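Side-chain contacts in nucleoporin nup120 (Schizosaccharomyces pombe, PDB 4GQ2), which serves as a structural component of the nuclear pore complex, whose nucleoporins can also act as docking partners for transport factors: residues Y232-P235 against N236-I239; L424-I427 against F428-T432; A847-Y850 against L851-E855. All coordinates share one frame; numbering follows the deposited sequence.

The three contacts follow one another along the chain in the order contact 1, contact 2, contact 3, and none touches another. Contacts 1 and 2 both belong to the beta-propeller region, their centres about 48 Å apart: contact 1 leads into strand 238-244 of a four-stranded antiparallel sheet, whereas contact 2 ends helix 419-428, one of several helices between strands 390-395 and 520-525. Contact 3, at the end of helix 840-852, belongs to the HEAT-repeat region; its centre lies about 31 Å from that of contact 2 and about 73 Å from that of contact 1, on the other side of the chain's centre. The series thus runs from propeller to helical repeats across this structural nucleoporin.

Contact 1 (Y232-P235 against N236-I239)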
# COMPACT_ATOMS: atom_id res chain seq x y z
N TYR A 232 19.08 45.76 -25.18
CA TYR A 232 19.88 46.51 -24.21
C TYR A 232 19.10 46.83 -22.93
O TYR A 232 17.91 47.13 -22.99
CB TYR A 232 20.41 47.80 -24.86
CG TYR A 232 20.97 48.79 -23.87
CD1 TYR A 232 22.22 48.58 -23.29
CD2 TYR A 232 20.24 49.92 -23.50
CE1 TYR A 232 22.74 49.47 -22.37
CE2 TYR A 232 20.75 50.82 -22.57
CZ TYR A 232 22.00 50.59 -22.01
OH TYR A 232 22.51 51.47 -21.10
N ARG A 233 19.79 46.80 -21.79
CA ARG A 233 19.13 46.95 -20.49
C ARG A 233 19.59 48.18 -19.71
O ARG A 233 20.79 48.37 -19.49
CB ARG A 233 19.36 45.69 -19.64
CG ARG A 233 19.20 44.38 -20.40
CD ARG A 233 19.15 43.21 -19.44
NE ARG A 233 17.93 43.24 -18.63
CZ ARG A 233 17.68 42.42 -17.62
NH1 ARG A 233 18.57 41.49 -17.28
NH2 ARG A 233 16.54 42.52 -16.94
N SER A 234 18.64 49.00 -19.29
CA SER A 234 18.94 50.24 -18.56
C SER A 234 19.29 49.97 -17.08
O SER A 234 18.86 48.96 -16.52
CB SER A 234 17.78 51.24 -18.68
OG SER A 234 16.67 50.87 -17.88
N PRO A 235 20.08 50.86 -16.46
CA PRO A 235 20.50 50.59 -15.07
C PRO A 235 19.35 50.56 -14.06
O PRO A 235 19.49 49.96 -12.99
CB PRO A 235 21.47 51.74 -14.77
CG PRO A 235 21.97 52.17 -16.11
CD PRO A 235 20.77 52.04 -17.01
N ASN A 236 18.22 51.20 -14.39
CA ASN A 236 17.06 51.18 -13.51
C ASN A 236 16.13 49.96 -13.69
O ASN A 236 15.12 49.84 -12.98
CB ASN A 236 16.29 52.51 -13.59
CG ASN A 236 15.69 52.77 -14.96
OD1 ASN A 236 16.38 52.67 -15.98
ND2 ASN A 236 14.41 53.12 -15.00
N THR A 237 16.48 49.08 -14.64
CA THR A 237 15.75 47.82 -14.86
C THR A 237 15.56 47.06 -13.55
O THR A 237 16.52 46.81 -12.82
CB THR A 237 16.49 46.90 -15.85
OG1 THR A 237 16.86 47.63 -17.02
CG2 THR A 237 15.61 45.72 -16.25
N ILE A 238 14.31 46.70 -13.25
CA ILE A 238 13.99 45.98 -12.03
C ILE A 238 14.44 44.53 -12.17
O ILE A 238 14.07 43.84 -13.12
CB ILE A 238 12.48 46.04 -11.69
CG1 ILE A 238 11.94 47.48 -11.77
CG2 ILE A 238 12.19 45.40 -10.33
CD1 ILE A 238 12.48 48.43 -10.72
N ILE A 239 15.27 44.08 -11.23
CA ILE A 239 15.75 42.70 -11.23
C ILE A 239 15.16 41.88 -10.07
O ILE A 239 15.39 40.68 -9.98
CB ILE A 239 17.29 42.61 -11.22
CG1 ILE A 239 17.87 43.29 -9.98
CG2 ILE A 239 17.86 43.20 -12.51
CD1 ILE A 239 19.25 42.80 -9.59
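Ser234 and Thr237 close a type I beta turn, a local surface contact in the loop that carries the chain from strand 204-210 into strand 238-244. Ser234 O is the shared acceptor. Thr237 N donates to it at 3.0 Å, the N-H...O angle being 159°, and the threonine hydroxyl adds a second, very short bond, OG1 lying 2.5 Å from the same Ser234 O. With OG1 held beside its own backbone N (chi1 -49°), Thr237 directs hydroxyl and amide together at one carbonyl, while its methyl CG2, anti to the backbone N, meets Arg233 NH2 at 3.4 Å. The two side chains cross at about a right angle, and the guanidinium is fixed by Phe189, whose O accepts from NE and whose ring makes a cation-pi contact. Over the corner of the turn, Ser234 OG donates to Asn236 OD1 at 2.6 Å, arriving from above the amide's carbonyl plane. Both side chains project between their own backbone N and carbonyl carbon, which brings the two polar groups together across Pro235. Backbone bonds tie Ser234 to Asn190 and Thr237 to Leu255, in loops of two successive four-stranded sheets. A proline-containing turn leading into the first strand, at one edge, of the next sheet fits a connection between neighbouring blades of a beta-propeller.

Contact 2 (L424-I427 against F428-T432)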
# COMPACT_ATOMS: atom_id res chain seq x y z
N LEU A 424 6.91 -4.88 -8.87
CA LEU A 424 5.71 -4.06 -8.96
C LEU A 424 5.53 -3.27 -7.66
O LEU A 424 5.30 -2.06 -7.70
CB LEU A 424 4.49 -4.93 -9.23
CG LEU A 424 3.17 -4.25 -9.58
CD1 LEU A 424 3.23 -3.67 -10.99
CD2 LEU A 424 2.01 -5.23 -9.44
N GLN A 425 5.66 -3.95 -6.52
CA GLN A 425 5.60 -3.27 -5.23
C GLN A 425 6.61 -2.13 -5.15
O GLN A 425 6.24 -1.00 -4.80
CB GLN A 425 5.81 -4.24 -4.07
CG GLN A 425 4.53 -4.59 -3.32
CD GLN A 425 4.66 -4.42 -1.81
OE1 GLN A 425 3.72 -4.69 -1.06
NE2 GLN A 425 5.83 -3.98 -1.35
N HIS A 426 7.85 -2.42 -5.50
CA HIS A 426 8.93 -1.44 -5.46
C HIS A 426 8.68 -0.22 -6.32
O HIS A 426 8.93 0.91 -5.89
CB HIS A 426 10.26 -2.09 -5.83
CG HIS A 426 11.39 -1.11 -5.98
ND1 HIS A 426 11.77 -0.62 -7.17
CD2 HIS A 426 12.20 -0.49 -5.02
CE1 HIS A 426 12.78 0.25 -7.00
NE2 HIS A 426 13.04 0.33 -5.68
N ILE A 427 8.20 -0.43 -7.53
CA ILE A 427 7.95 0.68 -8.46
C ILE A 427 6.77 1.57 -8.02
O ILE A 427 6.83 2.78 -8.18
CB ILE A 427 7.73 0.16 -9.89
CG1 ILE A 427 9.04 -0.45 -10.41
CG2 ILE A 427 7.24 1.26 -10.81
CD1 ILE A 427 8.87 -1.28 -11.67
N PHE A 428 5.72 0.96 -7.47
CA PHE A 428 4.53 1.72 -7.08
C PHE A 428 4.55 2.28 -5.66
O PHE A 428 3.63 2.99 -5.26
CB PHE A 428 3.26 0.91 -7.36
CG PHE A 428 2.86 0.93 -8.80
CD1 PHE A 428 3.36 -0.01 -9.70
CD2 PHE A 428 2.01 1.93 -9.28
CE1 PHE A 428 3.00 0.03 -11.03
CE2 PHE A 428 1.65 1.98 -10.62
CZ PHE A 428 2.15 1.02 -11.49
N ALA A 429 5.61 1.99 -4.92
CA ALA A 429 5.79 2.53 -3.58
C ALA A 429 7.07 3.35 -3.51
O ALA A 429 7.68 3.48 -2.45
CB ALA A 429 5.81 1.40 -2.55
N HIS A 430 7.48 3.91 -4.64
CA HIS A 430 8.77 4.58 -4.72
C HIS A 430 8.73 6.08 -4.57
O HIS A 430 9.78 6.72 -4.52
CB HIS A 430 9.48 4.19 -6.01
CG HIS A 430 10.98 4.29 -5.92
ND1 HIS A 430 11.69 5.23 -6.58
CD2 HIS A 430 11.91 3.55 -5.19
CE1 HIS A 430 13.00 5.08 -6.30
NE2 HIS A 430 13.13 4.05 -5.45
N ASN A 431 7.53 6.65 -4.48
CA ASN A 431 7.34 8.10 -4.37
C ASN A 431 7.66 8.87 -5.66
O ASN A 431 7.88 10.08 -5.63
CB ASN A 431 8.11 8.68 -3.17
CG ASN A 431 7.70 8.04 -1.85
OD1 ASN A 431 7.63 6.81 -1.73
ND2 ASN A 431 7.45 8.87 -0.84
N THR A 432 7.67 8.17 -6.78
CA THR A 432 7.77 8.80 -8.08
C THR A 432 6.35 9.15 -8.52
O THR A 432 5.38 8.61 -7.98
CB THR A 432 8.44 7.88 -9.13
OG1 THR A 432 7.55 6.83 -9.49
CG2 THR A 432 9.74 7.28 -8.61
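Leu424 and Phe428, one helical turn apart, meet through both backbone and side chains at the end of helix 419-428. The backbone part is an i to i+4 hydrogen bond, Phe428 N to Leu424 O at 3.1 Å with an N-H...O angle of 157°. The same carbonyl oxygen lies at the edge of the Phe428 ring and in its plane, 3.5 Å from CD1, where ring carbons carry their slightly positive hydrogens.

Apolar contact continues this pairing. Leu424 CG stands anti to its backbone N (chi1 -170°), and the CD1 methyl reaches Phe428 CE1 at 3.7 Å, the two side chains crossing obliquely. On the other flank Ile427 CG2 comes within 4.2 Å of Phe428 CD1. Helices 464-478 and 434-443 pack on the phenylalanine through Leu467, Val471 and Ile437, while Trp503 covers Leu424 and Ile427.

The aromatic part belongs to His426 and His430, which lie side by side and point the same way. Their ring centroids are 4.8 Å apart and their planes are inclined at 53°, in an oblique arrangement in which His426 NE2 comes 3.4 Å from His430 CD2. Trp423 meets the His426 ring almost perpendicularly. His430 is poorly ordered, so the ring geometry is less certain; its CB sits 3.3 Å from His426 O.

The chemistry is therefore divided: hydrocarbon side chains join the helix end to its neighbouring helices, whereas the polar imidazoles pair near the surface, where the poorly ordered His430 probably contributes little rigidity.

Contact 3 (A847-Y850 against L851-E855); sequences ALIY and LKSKE
Tyr850 and Glu855 bracket a Schellman motif that ends helix 840-852. Glu855 N donates back to Tyr850 O at 2.9 Å, and inside this bond Lys854 N reaches Leu851 O at 3.3 Å. Lys854, the C-prime residue, makes the reversal possible with its positive phi of 62°. Tyr850 O takes a second bond, from Ser853 N at 3.0 Å; the two amides approach it from opposite faces of its carbonyl plane. The preceding turn is still helical, with Leu851 N bound to Ala847 O and Lys852 N to Leu848 O.

Ser853 contributes its side chain as well. With chi1 at -56°, OG sits beside its own backbone N and donates to Ile849 O at 2.9 Å from above the carbonyl plane. Ser853 N also points at Ile849 O, but the bond is weak, its N-H...O angle being 124°. Replacing the serine by an alanine would remove this hydroxyl donor and would probably leave Ile849 O, among the residues of the two segments, with just the weak amide bond from Ser853 N, the last turn being less firmly tied.

Tyr850 CD1 lies 4.0 Å from both CB and CG of Glu855, while Cys862 and Ala859 of helix 856-864 touch the Tyr850 side chain. Glu855 is itself the N-cap residue of that helix, and Lys852 NZ forms a salt bridge with Glu910. Main-chain and hydroxyl donors thus satisfy the carbonyls of Leu848 to Leu851, and the ammonium of Lys854, beyond the C-terminus of helix 840-852, may interact favourably with that helix's negative pole.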
# COMPACT_ATOMS: atom_id res chain seq x y z
N ALA A 847 -15.00 -13.08 12.29
CA ALA A 847 -16.22 -13.72 11.81
C ALA A 847 -17.02 -12.82 10.87
O ALA A 847 -17.47 -13.26 9.80
CB ALA A 847 -17.06 -14.17 12.99
N LEU A 848 -17.21 -11.56 11.25
CA LEU A 848 -17.91 -10.61 10.40
C LEU A 848 -17.21 -10.39 9.06
O LEU A 848 -17.86 -10.27 8.03
CB LEU A 848 -18.06 -9.26 11.10
CG LEU A 848 -18.88 -9.15 12.38
CD1 LEU A 848 -18.74 -7.73 12.86
CD2 LEU A 848 -20.34 -9.51 12.16
N ILE A 849 -15.87 -10.32 9.08
CA ILE A 849 -15.09 -10.12 7.87
C ILE A 849 -15.27 -11.33 6.94
O ILE A 849 -15.59 -11.17 5.76
CB ILE A 849 -13.58 -9.90 8.18
CG1 ILE A 849 -13.37 -8.58 8.92
CG2 ILE A 849 -12.75 -9.92 6.90
CD1 ILE A 849 -12.10 -8.54 9.75
N TYR A 850 -15.09 -12.53 7.48
CA TYR A 850 -15.32 -13.74 6.69
C TYR A 850 -16.74 -13.76 6.15
O TYR A 850 -16.95 -14.15 5.01
CB TYR A 850 -15.09 -15.01 7.50
CG TYR A 850 -13.65 -15.35 7.79
CD1 TYR A 850 -12.68 -15.38 6.78
CD2 TYR A 850 -13.27 -15.70 9.08
CE1 TYR A 850 -11.36 -15.72 7.07
CE2 TYR A 850 -11.97 -16.03 9.38
CZ TYR A 850 -11.02 -16.04 8.38
OH TYR A 850 -9.74 -16.37 8.72
N LEU A 851 -17.70 -13.35 6.98
CA LEU A 851 -19.10 -13.36 6.58
C LEU A 851 -19.26 -12.50 5.34
O LEU A 851 -19.84 -12.93 4.35
CB LEU A 851 -20.01 -12.86 7.70
CG LEU A 851 -21.20 -13.72 8.13
CD1 LEU A 851 -22.27 -12.86 8.77
CD2 LEU A 851 -21.78 -14.54 6.98
N LYS A 852 -18.70 -11.29 5.40
CA LYS A 852 -18.76 -10.35 4.27
C LYS A 852 -17.98 -10.82 3.04
O LYS A 852 -18.24 -10.36 1.93
CB LYS A 852 -18.28 -8.96 4.71
CG LYS A 852 -19.23 -8.24 5.66
CD LYS A 852 -20.52 -7.81 4.96
CE LYS A 852 -21.50 -7.20 5.94
NZ LYS A 852 -22.85 -7.07 5.34
N SER A 853 -17.03 -11.73 3.24
CA SER A 853 -16.16 -12.19 2.15
C SER A 853 -16.65 -13.51 1.55
O SER A 853 -15.92 -14.16 0.80
CB SER A 853 -14.73 -12.32 2.66
OG SER A 853 -14.29 -11.09 3.21
N LYS A 854 -17.89 -13.88 1.88
CA LYS A 854 -18.54 -15.12 1.43
C LYS A 854 -17.82 -16.39 1.90
O LYS A 854 -17.80 -17.41 1.21
CB LYS A 854 -18.79 -15.10 -0.08
CG LYS A 854 -20.12 -14.46 -0.46
CD LYS A 854 -20.05 -12.95 -0.44
CE LYS A 854 -21.40 -12.33 -0.08
NZ LYS A 854 -22.44 -12.66 -1.08
N GLU A 855 -17.28 -16.31 3.10
CA GLU A 855 -16.54 -17.39 3.71
C GLU A 855 -17.34 -17.88 4.93
O GLU A 855 -16.87 -17.83 6.07
CB GLU A 855 -15.17 -16.87 4.10
CG GLU A 855 -14.04 -17.87 3.98
CD GLU A 855 -13.65 -18.17 2.54
OE1 GLU A 855 -13.61 -17.25 1.71
OE2 GLU A 855 -13.36 -19.35 2.27